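Local coordinates for protein terminal uridylyltransferase 1 (Trypanosoma brucei, PDB 5HZD) that adds uridines from UTP to the 3' ends of guide RNAs, ribosomal RNAs and some mRNAs, and takes part in mitochondrial RNA editing, with magnesium or manganese as cofactor, at residues L23-E27 and E28-D32; A54-A57 and R58-T61; I150-L153 and L154-G158; G205-R209 and E210-L214; K318-S321 and K322-V326. All blocks are in the same frame, centred on the assembly; numbering follows the deposited sequence. Where two conformers were deposited one is given.

Contact 1. Residues L23-E27 and E28-D32. With ZN (zinc ion), chain B.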
loop_
_atom_site.group_PDB
_atom_site.type_symbol
_atom_site.label_atom_id
_atom_site.label_comp_id
_atom_site.label_asym_id
_atom_site.label_seq_id
_atom_site.Cartn_x
_atom_site.Cartn_y
_atom_site.Cartn_z
ATOM N N LEU A 23 23.531 -22.130 -12.848
ATOM C CA LEU A 23 22.552 -21.688 -13.850
ATOM C C LEU A 23 22.338 -22.785 -14.886
ATOM O O LEU A 23 21.199 -23.068 -15.284
ATOM C CB LEU A 23 23.030 -20.423 -14.559
ATOM C CG LEU A 23 22.942 -19.087 -13.839
ATOM C CD1 LEU A 23 23.509 -18.006 -14.734
ATOM C CD2 LEU A 23 21.502 -18.766 -13.468
ATOM N N ALA A 24 23.434 -23.393 -15.340
ATOM C CA ALA A 24 23.344 -24.513 -16.274
ATOM C C ALA A 24 22.543 -25.660 -15.688
ATOM O O ALA A 24 21.749 -26.283 -16.386
ATOM C CB ALA A 24 24.707 -24.987 -16.683
ATOM N N HIS A 25 22.729 -25.933 -14.399
ATOM C CA HIS A 25 21.969 -26.996 -13.762
ATOM C C HIS A 25 20.476 -26.666 -13.784
ATOM O O HIS A 25 19.633 -27.536 -14.030
ATOM C CB HIS A 25 22.425 -27.189 -12.317
ATOM C CG HIS A 25 21.467 -27.992 -11.494
ATOM N ND1 HIS A 25 21.458 -29.372 -11.510
ATOM C CD2 HIS A 25 20.474 -27.612 -10.662
ATOM C CE1 HIS A 25 20.516 -29.806 -10.693
ATOM N NE2 HIS A 25 19.887 -28.759 -10.192
ATOM N N ALA A 26 20.152 -25.412 -13.516
ATOM C CA ALA A 26 18.739 -24.979 -13.496
ATOM C C ALA A 26 18.036 -25.208 -14.852
ATOM O O ALA A 26 16.947 -25.775 -14.894
ATOM C CB ALA A 26 18.617 -23.546 -13.038
ATOM N N GLU A 27 18.654 -24.824 -15.967
ATOM C CA GLU A 27 18.068 -25.091 -17.282
ATOM C C GLU A 27 18.044 -26.578 -17.630
ATOM O O GLU A 27 17.040 -27.106 -18.122
ATOM C CB GLU A 27 18.820 -24.336 -18.377
ATOM C CG GLU A 27 18.459 -24.803 -19.785
ATOM C CD GLU A 27 16.980 -24.637 -20.114
ATOM O OE1 GLU A 27 16.339 -23.697 -19.600
ATOM O OE2 GLU A 27 16.451 -25.459 -20.890
ATOM N N GLU A 28 19.156 -27.263 -17.382
ATOM C CA GLU A 28 19.256 -28.671 -17.773
ATOM C C GLU A 28 18.366 -29.637 -16.965
ATOM O O GLU A 28 17.822 -30.601 -17.509
ATOM C CB GLU A 28 20.724 -29.120 -17.760
ATOM C CG GLU A 28 21.598 -28.297 -18.728
ATOM C CD GLU A 28 23.087 -28.614 -18.614
ATOM O OE1 GLU A 28 23.849 -28.216 -19.523
ATOM O OE2 GLU A 28 23.500 -29.251 -17.614
ATOM N N HIS A 29 18.215 -29.390 -15.673
ATOM C CA HIS A 29 17.451 -30.298 -14.827
ATOM C C HIS A 29 16.073 -29.773 -14.443
ATOM O O HIS A 29 15.197 -30.543 -14.027
ATOM C CB HIS A 29 18.250 -30.671 -13.570
ATOM C CG HIS A 29 19.376 -31.621 -13.835
ATOM N ND1 HIS A 29 20.515 -31.253 -14.518
ATOM C CD2 HIS A 29 19.534 -32.927 -13.516
ATOM C CE1 HIS A 29 21.326 -32.294 -14.613
ATOM N NE2 HIS A 29 20.756 -33.320 -14.009
ATOM N N HIS A 30 15.863 -28.470 -14.577
ATOM C CA HIS A 30 14.611 -27.889 -14.106
ATOM C C HIS A 30 13.905 -27.059 -15.140
ATOM O O HIS A 30 13.181 -26.120 -14.800
ATOM C CB HIS A 30 14.829 -27.072 -12.841
ATOM C CG HIS A 30 15.312 -27.905 -11.707
ATOM N ND1 HIS A 30 14.606 -29.001 -11.257
ATOM C CD2 HIS A 30 16.455 -27.864 -10.982
ATOM C CE1 HIS A 30 15.274 -29.580 -10.278
ATOM N NE2 HIS A 30 16.404 -28.922 -10.105
ATOM N N ALA A 31 14.073 -27.432 -16.403
ATOM C CA ALA A 31 13.419 -26.649 -17.450
ATOM C C ALA A 31 11.899 -26.659 -17.273
ATOM O O ALA A 31 11.240 -25.694 -17.641
ATOM C CB ALA A 31 13.813 -27.123 -18.825
ATOM N N ASP A 32 11.350 -27.708 -16.661
ATOM C CA ASP A 32 9.908 -27.716 -16.344
ATOM C C ASP A 32 9.464 -26.566 -15.439
ATOM O O ASP A 32 8.292 -26.167 -15.438
ATOM C CB ASP A 32 9.484 -29.050 -15.709
ATOM C CG ASP A 32 10.094 -29.262 -14.335
ATOM O OD1 ASP A 32 11.338 -29.416 -14.257
ATOM O OD2 ASP A 32 9.335 -29.274 -13.336
HETATM ZN ZN ZN B . 18.263 -28.790 -8.850
#
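The two histidine ligands of an atypical C2H2 zinc finger, H25 and H30, lie five residues apart on helix 19-30 and meet at the zinc ion. H25 binds it through NE2 at 2.1 Å, and H30 NE2 does the same at 2.2 Å. Both histidines thus use the nitrogen remote from the backbone, so rings rooted at different points round the helix can converge on one metal. The rings stand steeply to each other, their planes 77° apart. H25 starts out away from the following turn, but with CG anti to the backbone N (chi1 165°) the side chain turns back and brings NE2 near H30.

H29 is not a ligand, but its CB lies over a face of both ligand rings, 4.2 Å from the H25 centroid in a CH-pi contact and over the centre of the H30 ring. Its own ring is nearly parallel to that of H25 but slid so far aside that they barely overlap. The H25 imidazole is therefore steadied by zinc at its tip and by H29 over its face. The helix backbone carries the group: H29 N donates to H25 O at 2.9 Å, while the bond from H30 N to A26 O, also 2.9 Å, is more bent (132° at the hydrogen). Small A26 suits the side that packs on another helix.

C8 and C11 complete the four-ligand (Cys2His2) site, and the F16 ring meets that of H25. Toward helix 481-497, L23 and A26 rest on V481 and H30 touches T482, so the finger helix packs against that helix.

Contact 2. Residues A54-A57 and R58-T61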
loop_
_atom_site.group_PDB
_atom_site.type_symbol
_atom_site.label_atom_id
_atom_site.label_comp_id
_atom_site.label_asym_id
_atom_site.label_seq_id
_atom_site.Cartn_x
_atom_site.Cartn_y
_atom_site.Cartn_z
ATOM N N ALA A 54 15.453 -1.148 -33.431
ATOM C CA ALA A 54 14.154 -1.666 -33.023
ATOM C C ALA A 54 13.330 -0.547 -32.406
ATOM O O ALA A 54 12.149 -0.375 -32.718
ATOM C CB ALA A 54 14.328 -2.834 -32.024
ATOM N N LEU A 55 13.940 0.221 -31.502
ATOM C CA LEU A 55 13.249 1.352 -30.897
ATOM C C LEU A 55 12.753 2.333 -31.938
ATOM O O LEU A 55 11.650 2.871 -31.836
ATOM C CB LEU A 55 14.190 2.102 -29.948
ATOM C CG LEU A 55 14.512 1.371 -28.654
ATOM C CD1 LEU A 55 15.426 2.248 -27.834
ATOM C CD2 LEU A 55 13.257 1.060 -27.843
ATOM N N ASN A 56 13.566 2.569 -32.957
ATOM C CA ASN A 56 13.149 3.507 -33.979
ATOM C C ASN A 56 11.966 2.956 -34.769
ATOM O O ASN A 56 10.980 3.665 -35.006
ATOM C CB ASN A 56 14.307 3.818 -34.919
ATOM C CG ASN A 56 13.872 4.650 -36.099
ATOM O OD1 ASN A 56 13.412 4.124 -37.099
ATOM N ND2 ASN A 56 13.975 5.965 -35.967
ATOM N N ALA A 57 12.079 1.711 -35.207
ATOM C CA ALA A 57 11.013 1.136 -36.027
ATOM C C ALA A 57 9.707 1.052 -35.264
ATOM O O ALA A 57 8.635 1.260 -35.847
ATOM C CB ALA A 57 11.410 -0.249 -36.539
ATOM N N ARG A 58 9.794 0.745 -33.968
ATOM C CA ARG A 58 8.598 0.515 -33.160
ATOM C C ARG A 58 8.204 1.759 -32.372
ATOM O O ARG A 58 7.410 1.679 -31.436
ATOM C CB ARG A 58 8.781 -0.689 -32.212
ATOM C CG ARG A 58 9.214 -1.987 -32.948
ATOM C CD ARG A 58 8.180 -2.446 -33.988
ATOM N NE ARG A 58 8.676 -3.591 -34.765
ATOM C CZ ARG A 58 8.262 -4.839 -34.580
ATOM N NH1 ARG A 58 7.338 -5.100 -33.664
ATOM N NH2 ARG A 58 8.755 -5.829 -35.327
ATOM N N ARG A 59 8.695 2.921 -32.792
ATOM C CA ARG A 59 8.368 4.170 -32.077
ATOM C C ARG A 59 6.865 4.468 -31.914
ATOM O O ARG A 59 6.436 4.853 -30.834
ATOM C CB ARG A 59 9.107 5.375 -32.692
ATOM C CG ARG A 59 8.569 5.859 -34.026
ATOM C CD ARG A 59 9.568 6.780 -34.752
ATOM N NE ARG A 59 9.112 7.113 -36.109
ATOM C CZ ARG A 59 9.256 6.312 -37.163
ATOM N NH1 ARG A 59 9.851 5.130 -37.027
ATOM N NH2 ARG A 59 8.806 6.687 -38.357
ATOM N N ASN A 60 6.062 4.222 -32.948
ATOM C CA ASN A 60 4.629 4.491 -32.850
ATOM C C ASN A 60 3.974 3.561 -31.847
ATOM O O ASN A 60 3.080 3.971 -31.106
ATOM C CB ASN A 60 3.942 4.359 -34.209
ATOM C CG ASN A 60 4.391 5.438 -35.189
ATOM O OD1 ASN A 60 4.865 6.497 -34.765
ATOM N ND2 ASN A 60 4.222 5.189 -36.493
ATOM N N THR A 61 4.423 2.310 -31.829
ATOM C CA THR A 61 3.866 1.319 -30.910
ATOM C C THR A 61 4.238 1.666 -29.482
ATOM O O THR A 61 3.419 1.559 -28.560
ATOM C CB THR A 61 4.371 -0.110 -31.281
ATOM O OG1 THR A 61 3.771 -0.486 -32.514
ATOM C CG2 THR A 61 3.985 -1.108 -30.163
#
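R59 folds back on N56 at a helix-to-helix junction, where helix 51-57 stops, R58 leaves helical angles, and helix 59-76 begins at once with R58 as its N-cap residue. The R59 side chain can be followed outward from CB, which lies 3.4 Å from N56 O. CG and CD are each also 3.4 Å from that oxygen, the extended chain passing alongside the carbonyl. This path starts from a chi1 of 74°, which places CG between the backbone N and the carbonyl carbon; from there to NE the chain is extended. NE itself is farther off, and the guanidinium then turns NH1 inward, to donate to N56 O at 2.7 Å. The oxygen lies in the guanidinium plane but the donor stands above the carbonyl plane, 38° out of it.

The backbone N of R59 also donates to N56 O, at 3.3 Å, and approaches from the opposite face of the carbonyl. One oxygen is thus gripped by the main chain and the side chain of the same residue. Carbonyls in the last turn of a helix lack their usual i+4 partners, and a long, flexible arginine is well suited to supply a donor there. The N56 amide runs alongside the R59 chain, pointing the same way, with the two flat groups 29° apart.

R58 N closes the last regular turn by donating to A54 O. Its side chain goes a different way, NH1 bonding to L499 O, while T61 OG1 bonds to E501, so the junction is tied to the C-terminal part of the chain. Back at the R59 tip, N56 OD1 lies 3.7 Å from NH1.

Contact 3. Residues I150-L153 and L154-G158; sequences ITEL and LRRVG
Helix 143-156 of the palm region ends in a Schellman motif, and in its last turns E152 faces R155 and R156 in a small salt-bridge network. E152 reaches them because its chain, anti at chi1 (176°), bends at chi2 and swings the carboxylate toward the helix's C-terminal end. OE2 forms a salt bridge with R155 NH1, although the modelled position of that nitrogen is doubtful and its exact distance carries little weight. The same oxygen makes a weak, long bond with R156 NE, at 3.5 Å. One glutamate beside two arginines would offset part of their positive charge.

Beyond the glutamate, the R156 guanidinium lies over L153, whose CD2 stands 3.4 Å above its plane, offset toward the rim. Opposite this polar flank, I150 and L154 run side by side; I150 packs on W100, and L154 on L164, joining the helix to helix 80-100 and strand 164-167.

Past the helix, G158 takes a positive phi of 119°, where a CB would be jammed against the preceding carbonyl oxygen, so glycine fits the turn. Its nitrogen bonds back to R155 O at 3.2 Å, and V157 N makes a weak bond, also 3.2 Å, to L153 O.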
loop_
_atom_site.group_PDB
_atom_site.type_symbol
_atom_site.label_atom_id
_atom_site.label_comp_id
_atom_site.label_asym_id
_atom_site.label_seq_id
_atom_site.Cartn_x
_atom_site.Cartn_y
_atom_site.Cartn_z
ATOM N N ILE A 150 -9.405 -2.345 20.388
ATOM C CA ILE A 150 -10.016 -1.534 19.337
ATOM C C ILE A 150 -11.114 -2.306 18.592
ATOM O O ILE A 150 -12.127 -1.724 18.189
ATOM C CB ILE A 150 -8.950 -0.947 18.422
ATOM C CG1 ILE A 150 -8.128 0.060 19.256
ATOM C CG2 ILE A 150 -9.587 -0.253 17.232
ATOM C CD1 ILE A 150 -6.871 0.456 18.580
ATOM N N THR A 151 -10.933 -3.621 18.433
ATOM C CA THR A 151 -12.017 -4.424 17.868
ATOM C C THR A 151 -13.312 -4.253 18.654
ATOM O O THR A 151 -14.358 -4.053 18.057
ATOM C CB THR A 151 -11.627 -5.884 17.778
ATOM O OG1 THR A 151 -10.507 -5.961 16.892
ATOM C CG2 THR A 151 -12.773 -6.710 17.151
ATOM N N GLU A 152 -13.219 -4.267 19.978
ATOM C CA GLU A 152 -14.419 -4.152 20.807
ATOM C C GLU A 152 -15.051 -2.773 20.686
ATOM O O GLU A 152 -16.269 -2.649 20.625
ATOM C CB GLU A 152 -14.081 -4.437 22.270
ATOM C CG GLU A 152 -15.238 -4.239 23.221
ATOM C CD GLU A 152 -16.315 -5.305 23.081
ATOM O OE1 GLU A 152 -16.125 -6.278 22.305
ATOM O OE2 GLU A 152 -17.372 -5.160 23.744
ATOM N N LEU A 153 -14.232 -1.735 20.638
ATOM C CA LEU A 153 -14.783 -0.388 20.438
ATOM C C LEU A 153 -15.508 -0.265 19.099
ATOM O O LEU A 153 -16.596 0.355 19.006
ATOM C CB LEU A 153 -13.686 0.689 20.541
ATOM C CG LEU A 153 -13.071 0.884 21.927
ATOM C CD1 LEU A 153 -11.935 1.915 21.885
ATOM C CD2 LEU A 153 -14.142 1.285 22.960
ATOM N N LEU A 154 -14.931 -0.844 18.048
ATOM C CA LEU A 154 -15.581 -0.827 16.747
ATOM C C LEU A 154 -16.912 -1.600 16.750
ATOM O O LEU A 154 -17.900 -1.121 16.221
ATOM C CB LEU A 154 -14.634 -1.362 15.681
ATOM C CG LEU A 154 -13.437 -0.467 15.395
ATOM C CD1 LEU A 154 -12.395 -1.276 14.636
ATOM C CD2 LEU A 154 -13.859 0.802 14.593
ATOM N N ARG A 155 -16.945 -2.759 17.396
ATOM C CA ARG A 155 -18.174 -3.544 17.526
ATOM C C ARG A 155 -19.248 -2.680 18.203
ATOM O O ARG A 155 -20.410 -2.693 17.798
ATOM C CB ARG A 155 -17.900 -4.805 18.363
ATOM C CG ARG A 155 -19.055 -5.781 18.484
ATOM C CD ARG A 155 -18.741 -6.865 19.528
ATOM N NE ARG A 155 -19.786 -6.951 20.554
ATOM C CZ ARG A 155 -19.850 -6.175 21.636
ATOM N NH1 ARG A 155 -18.936 -5.243 21.846
ATOM N NH2 ARG A 155 -20.834 -6.331 22.513
ATOM N N ARG A 156 -18.853 -1.903 19.203
ATOM C CA ARG A 156 -19.836 -1.169 20.017
ATOM C C ARG A 156 -20.363 0.080 19.292
ATOM O O ARG A 156 -21.385 0.653 19.677
ATOM C CB ARG A 156 -19.228 -0.753 21.367
ATOM C CG ARG A 156 -18.917 -1.884 22.355
ATOM C CD ARG A 156 -18.446 -1.280 23.712
ATOM N NE ARG A 156 -17.099 -1.705 24.127
ATOM C CZ ARG A 156 -16.270 -1.001 24.911
ATOM N NH1 ARG A 156 -15.061 -1.489 25.230
ATOM N NH2 ARG A 156 -16.630 0.193 25.379
ATOM N N VAL A 157 -19.666 0.527 18.257
ATOM C CA VAL A 157 -20.135 1.700 17.484
ATOM C C VAL A 157 -20.855 1.234 16.214
ATOM O O VAL A 157 -21.290 2.055 15.401
ATOM C CB VAL A 157 -18.955 2.697 17.210
ATOM C CG1 VAL A 157 -18.101 2.269 16.049
ATOM C CG2 VAL A 157 -19.443 4.110 17.003
ATOM N N GLY A 158 -20.999 -0.080 16.056
ATOM C CA GLY A 158 -21.814 -0.656 14.999
ATOM C C GLY A 158 -21.154 -1.547 13.959
ATOM O O GLY A 158 -21.814 -2.017 13.030
#

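Contact 4. Residues G205-R209 and E210-L214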
loop_
_atom_site.group_PDB
_atom_site.type_symbol
_atom_site.label_atom_id
_atom_site.label_comp_id
_atom_site.label_asym_id
_atom_site.label_seq_id
_atom_site.Cartn_x
_atom_site.Cartn_y
_atom_site.Cartn_z
ATOM N N GLY A 205 -34.249 0.723 29.071
ATOM C CA GLY A 205 -35.474 1.012 29.779
ATOM C C GLY A 205 -35.858 2.422 29.392
ATOM O O GLY A 205 -35.149 3.054 28.626
ATOM N N PRO A 206 -36.977 2.907 29.911
ATOM C CA PRO A 206 -37.440 4.259 29.579
ATOM C C PRO A 206 -36.615 5.315 30.319
ATOM O O PRO A 206 -36.290 5.126 31.499
ATOM C CB PRO A 206 -38.890 4.253 30.070
ATOM C CG PRO A 206 -38.931 3.214 31.135
ATOM C CD PRO A 206 -37.946 2.161 30.723
ATOM N N ALA A 207 -36.289 6.402 29.622
ATOM C CA ALA A 207 -35.533 7.507 30.195
ATOM C C ALA A 207 -36.484 8.516 30.820
ATOM O O ALA A 207 -37.507 8.854 30.227
ATOM C CB ALA A 207 -34.717 8.195 29.092
ATOM N N THR A 208 -36.145 9.010 32.002
ATOM C CA THR A 208 -36.861 10.142 32.569
ATOM C C THR A 208 -36.516 11.402 31.791
ATOM O O THR A 208 -35.632 11.409 30.947
ATOM C CB THR A 208 -36.468 10.378 34.032
ATOM O OG1 THR A 208 -35.073 10.705 34.098
ATOM C CG2 THR A 208 -36.730 9.120 34.887
ATOM N N ARG A 209 -37.224 12.485 32.083
ATOM C CA ARG A 209 -36.919 13.752 31.435
ATOM C C ARG A 209 -35.477 14.187 31.715
ATOM O O ARG A 209 -34.786 14.674 30.818
ATOM C CB ARG A 209 -37.932 14.819 31.883
ATOM C CG ARG A 209 -37.502 16.264 31.629
ATOM C CD ARG A 209 -37.570 16.673 30.172
ATOM N NE ARG A 209 -37.344 18.113 30.042
ATOM C CZ ARG A 209 -37.358 18.772 28.888
ATOM N NH1 ARG A 209 -37.585 18.119 27.758
ATOM N NH2 ARG A 209 -37.144 20.083 28.863
ATOM N N GLU A 210 -35.014 13.979 32.943
ATOM C CA GLU A 210 -33.657 14.341 33.304
ATOM C C GLU A 210 -32.693 13.474 32.507
ATOM O O GLU A 210 -31.683 13.967 32.005
ATOM C CB GLU A 210 -33.400 14.154 34.796
ATOM C CG GLU A 210 -31.972 14.448 35.194
ATOM C CD GLU A 210 -31.705 14.297 36.676
ATOM O OE1 GLU A 210 -32.341 13.443 37.344
ATOM O OE2 GLU A 210 -30.836 15.044 37.178
ATOM N N ASP A 211 -33.013 12.187 32.376
ATOM C CA ASP A 211 -32.153 11.267 31.602
ATOM C C ASP A 211 -32.041 11.712 30.146
ATOM O O ASP A 211 -30.945 11.671 29.553
ATOM C CB ASP A 211 -32.712 9.844 31.588
ATOM C CG ASP A 211 -32.570 9.124 32.902
ATOM O OD1 ASP A 211 -31.497 9.221 33.551
ATOM O OD2 ASP A 211 -33.554 8.453 33.302
ATOM N N ARG A 212 -33.169 12.101 29.550
ATOM C CA ARG A 212 -33.177 12.545 28.146
ATOM C C ARG A 212 -32.268 13.755 27.958
ATOM O O ARG A 212 -31.518 13.821 26.976
ATOM C CB ARG A 212 -34.606 12.871 27.647
ATOM C CG ARG A 212 -35.537 11.647 27.530
ATOM C CD ARG A 212 -36.875 11.918 26.785
ATOM N NE ARG A 212 -37.723 12.910 27.424
ATOM C CZ ARG A 212 -38.621 12.652 28.384
ATOM N NH1 ARG A 212 -38.786 11.412 28.851
ATOM N NH2 ARG A 212 -39.350 13.645 28.897
ATOM N N LEU A 213 -32.322 14.701 28.889
ATOM C CA LEU A 213 -31.467 15.888 28.795
ATOM C C LEU A 213 -29.996 15.543 28.957
ATOM O O LEU A 213 -29.131 16.157 28.317
ATOM C CB LEU A 213 -31.885 16.963 29.807
ATOM C CG LEU A 213 -33.238 17.620 29.525
ATOM C CD1 LEU A 213 -33.610 18.523 30.689
ATOM C CD2 LEU A 213 -33.189 18.417 28.240
ATOM N N LEU A 214 -29.705 14.541 29.776
ATOM C CA LEU A 214 -28.325 14.123 29.976
ATOM C C LEU A 214 -27.784 13.459 28.724
ATOM O O LEU A 214 -26.644 13.717 28.326
ATOM C CB LEU A 214 -28.194 13.201 31.209
ATOM C CG LEU A 214 -28.294 13.939 32.547
ATOM C CD1 LEU A 214 -28.434 12.974 33.749
ATOM C CD2 LEU A 214 -27.086 14.834 32.725
HETATM O O HOH W 1 -33.302 10.554 36.224
#
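With chi1 at 63°, T208 places OG1 over the start of helix 209-223, and D211, with chi1 at -73°, swings its carboxylate back to meet the threonine. The exchange is reciprocal. D211 N donates to T208 OG1 at 3.1 Å, and T208 N donates to D211 OD2 at 3.0 Å, using the anti lone pair of that oxygen. OG1 and OD2 themselves come within 2.8 Å, and OD2 is also bonded by S262 OG, so this oxygen of a buried residue is well satisfied. A water joins the cap to the next side chain: it lies 2.8 Å from T208 OG1 and donates to E210 OE1.

Threonine suits the N-cap because its short hydroxyl reaches an NH that has no earlier carbonyl to bind. Aspartate three residues on can return the bond to the cap's own nitrogen, and acidic D211 and E210 would probably be favoured by the positive end of the helix dipole.

Two arginines pack along the same first turn. R212, bent at chi3, lays its guanidinium over the backbone of R209, with R209 CA 3.5 Å above its plane. L213 reaches the other arginine, its CD1 coming 3.8 Å from R209 NE over a face of the guanidinium. Small A207 just before the cap lets its CB sit 3.6 Å from D211 CB, and both A207 and R212 touch W233 of strand 228-233.

Regular helix bonds follow at once, beginning with R212 N to T208 O. The whole forms a capping box, here starting the helix that follows strand 198-203 of the four-stranded antiparallel sheet.

Contact 5. Residues K318-S321 and K322-V326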
loop_
_atom_site.group_PDB
_atom_site.type_symbol
_atom_site.label_atom_id
_atom_site.label_comp_id
_atom_site.label_asym_id
_atom_site.label_seq_id
_atom_site.Cartn_x
_atom_site.Cartn_y
_atom_site.Cartn_z
ATOM N N LYS A 318 3.009 -2.439 -11.075
ATOM C CA LYS A 318 2.393 -3.218 -9.993
ATOM C C LYS A 318 1.456 -4.245 -10.597
ATOM O O LYS A 318 1.502 -5.422 -10.211
ATOM C CB LYS A 318 1.574 -2.314 -9.086
ATOM C CG LYS A 318 0.848 -3.077 -7.931
ATOM C CD LYS A 318 0.029 -2.056 -7.152
ATOM C CE LYS A 318 -0.157 -2.449 -5.700
ATOM N NZ LYS A 318 -0.753 -3.797 -5.618
ATOM N N ASP A 319 0.605 -3.817 -11.538
ATOM C CA ASP A 319 -0.351 -4.733 -12.134
ATOM C C ASP A 319 0.376 -5.825 -12.927
ATOM O O ASP A 319 0.031 -6.997 -12.821
ATOM C CB ASP A 319 -1.347 -3.985 -13.046
ATOM C CG ASP A 319 -2.271 -3.058 -12.272
ATOM O OD1 ASP A 319 -2.340 -3.192 -11.025
ATOM O OD2 ASP A 319 -2.930 -2.213 -12.935
ATOM N N TRP A 320 1.370 -5.443 -13.730
ATOM C CA TRP A 320 2.170 -6.407 -14.476
ATOM C C TRP A 320 2.828 -7.430 -13.547
ATOM O O TRP A 320 2.877 -8.645 -13.828
ATOM C CB TRP A 320 3.256 -5.702 -15.294
ATOM C CG TRP A 320 4.344 -6.649 -15.685
ATOM C CD1 TRP A 320 4.300 -7.555 -16.714
ATOM C CD2 TRP A 320 5.589 -6.857 -15.023
ATOM N NE1 TRP A 320 5.457 -8.289 -16.740
ATOM C CE2 TRP A 320 6.264 -7.899 -15.706
ATOM C CE3 TRP A 320 6.201 -6.274 -13.908
ATOM C CZ2 TRP A 320 7.531 -8.364 -15.324
ATOM C CZ3 TRP A 320 7.473 -6.724 -13.529
ATOM C CH2 TRP A 320 8.125 -7.760 -14.236
ATOM N N SER A 321 3.367 -6.939 -12.446
ATOM C CA SER A 321 4.114 -7.831 -11.570
ATOM C C SER A 321 3.194 -8.872 -10.939
ATOM O O SER A 321 3.576 -10.031 -10.798
ATOM C CB SER A 321 4.907 -7.028 -10.546
ATOM O OG SER A 321 4.057 -6.371 -9.596
ATOM N N LYS A 322 1.964 -8.475 -10.627
ATOM C CA LYS A 322 1.008 -9.430 -10.056
ATOM C C LYS A 322 0.516 -10.416 -11.112
ATOM O O LYS A 322 0.475 -11.631 -10.874
ATOM C CB LYS A 322 -0.156 -8.695 -9.399
ATOM C CG LYS A 322 0.286 -8.004 -8.119
ATOM C CD LYS A 322 -0.862 -7.563 -7.265
ATOM C CE LYS A 322 -0.369 -7.123 -5.893
ATOM N NZ LYS A 322 0.219 -8.263 -5.107
ATOM N N THR A 323 0.178 -9.931 -12.302
ATOM C CA THR A 323 -0.328 -10.820 -13.339
ATOM C C THR A 323 0.725 -11.812 -13.816
ATOM O O THR A 323 0.404 -12.957 -14.127
ATOM C CB THR A 323 -0.914 -10.076 -14.562
ATOM O OG1 THR A 323 0.130 -9.441 -15.309
ATOM C CG2 THR A 323 -1.930 -9.053 -14.122
ATOM N N SER A 324 1.993 -11.392 -13.836
ATOM C CA SER A 324 3.070 -12.252 -14.342
ATOM C C SER A 324 3.602 -13.186 -13.256
ATOM O O SER A 324 4.368 -14.099 -13.546
ATOM C CB SER A 324 4.229 -11.404 -14.865
ATOM O OG SER A 324 4.826 -10.686 -13.796
ATOM N N GLY A 325 3.198 -12.948 -12.013
ATOM C CA GLY A 325 3.643 -13.765 -10.889
ATOM C C GLY A 325 4.936 -13.370 -10.196
ATOM O O GLY A 325 5.364 -14.036 -9.246
ATOM N N VAL A 326 5.566 -12.286 -10.626
ATOM C CA VAL A 326 6.831 -11.894 -9.997
ATOM C C VAL A 326 6.596 -11.148 -8.683
ATOM O O VAL A 326 7.488 -11.004 -7.854
ATOM C CB VAL A 326 7.690 -11.020 -10.934
ATOM C CG1 VAL A 326 7.887 -11.690 -12.262
ATOM C CG2 VAL A 326 7.087 -9.686 -11.130
#
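Charge comes first: K318 and K322, one turn apart, run side by side in the same direction, and K318 NZ lies 3.4 Å from K322 CE and 4.6 Å from K322 NZ. Such a paired display suits an anionic nucleotide. Each amine also has a weak hydrogen bond, K318 with S336 and K322 with N327.

Hydrogen bonds come next. W320 O takes two from S324, one from OG at 2.8 Å and one from N at 2.9 Å, arriving from opposite faces of its plane. S321 OG bonds to K318 O at 2.8 Å, beside the helix bond from K322 N. Serine suits both places, since a hydroxyl held at chi1 near 65° can fold back onto its own helix.

Apolar contact forms the third kind. S324 CB lies over the five-membered ring of W320 in a CH-pi contact, and V326 CG2 touches W320 CH2 at 3.8 Å and presses closely on S321 CB, at 3.5 Å. F403 meets W320 edge-to-face. G325, with positive phi, turns the chain so that V326 can pack back. The whole is the C-terminal end of helix 310-324, whose two lysines bind UTP.

All five contacts are local, within helices or at their ends, and none touches another. Contact 5 alone holds UTP-binding residues, and lies closest to the chain centre, about 15 Å away. Contacts 1 and 2 lie on the same side of that centre, their own centres about 24 and 25 Å from that of contact 5; helix 481-497 links contacts 1 and 5, since it packs on both the zinc-finger helix and W320. Contacts 3 and 4 lie across the centre, their centres about 25 Å apart. Of these, contact 3 is nearer the catalytic machinery: L154 is about 11 Å, side chain to side chain, from D286, probably important for catalysis. Contact 4 is about 79 Å from contact 1, centre to centre.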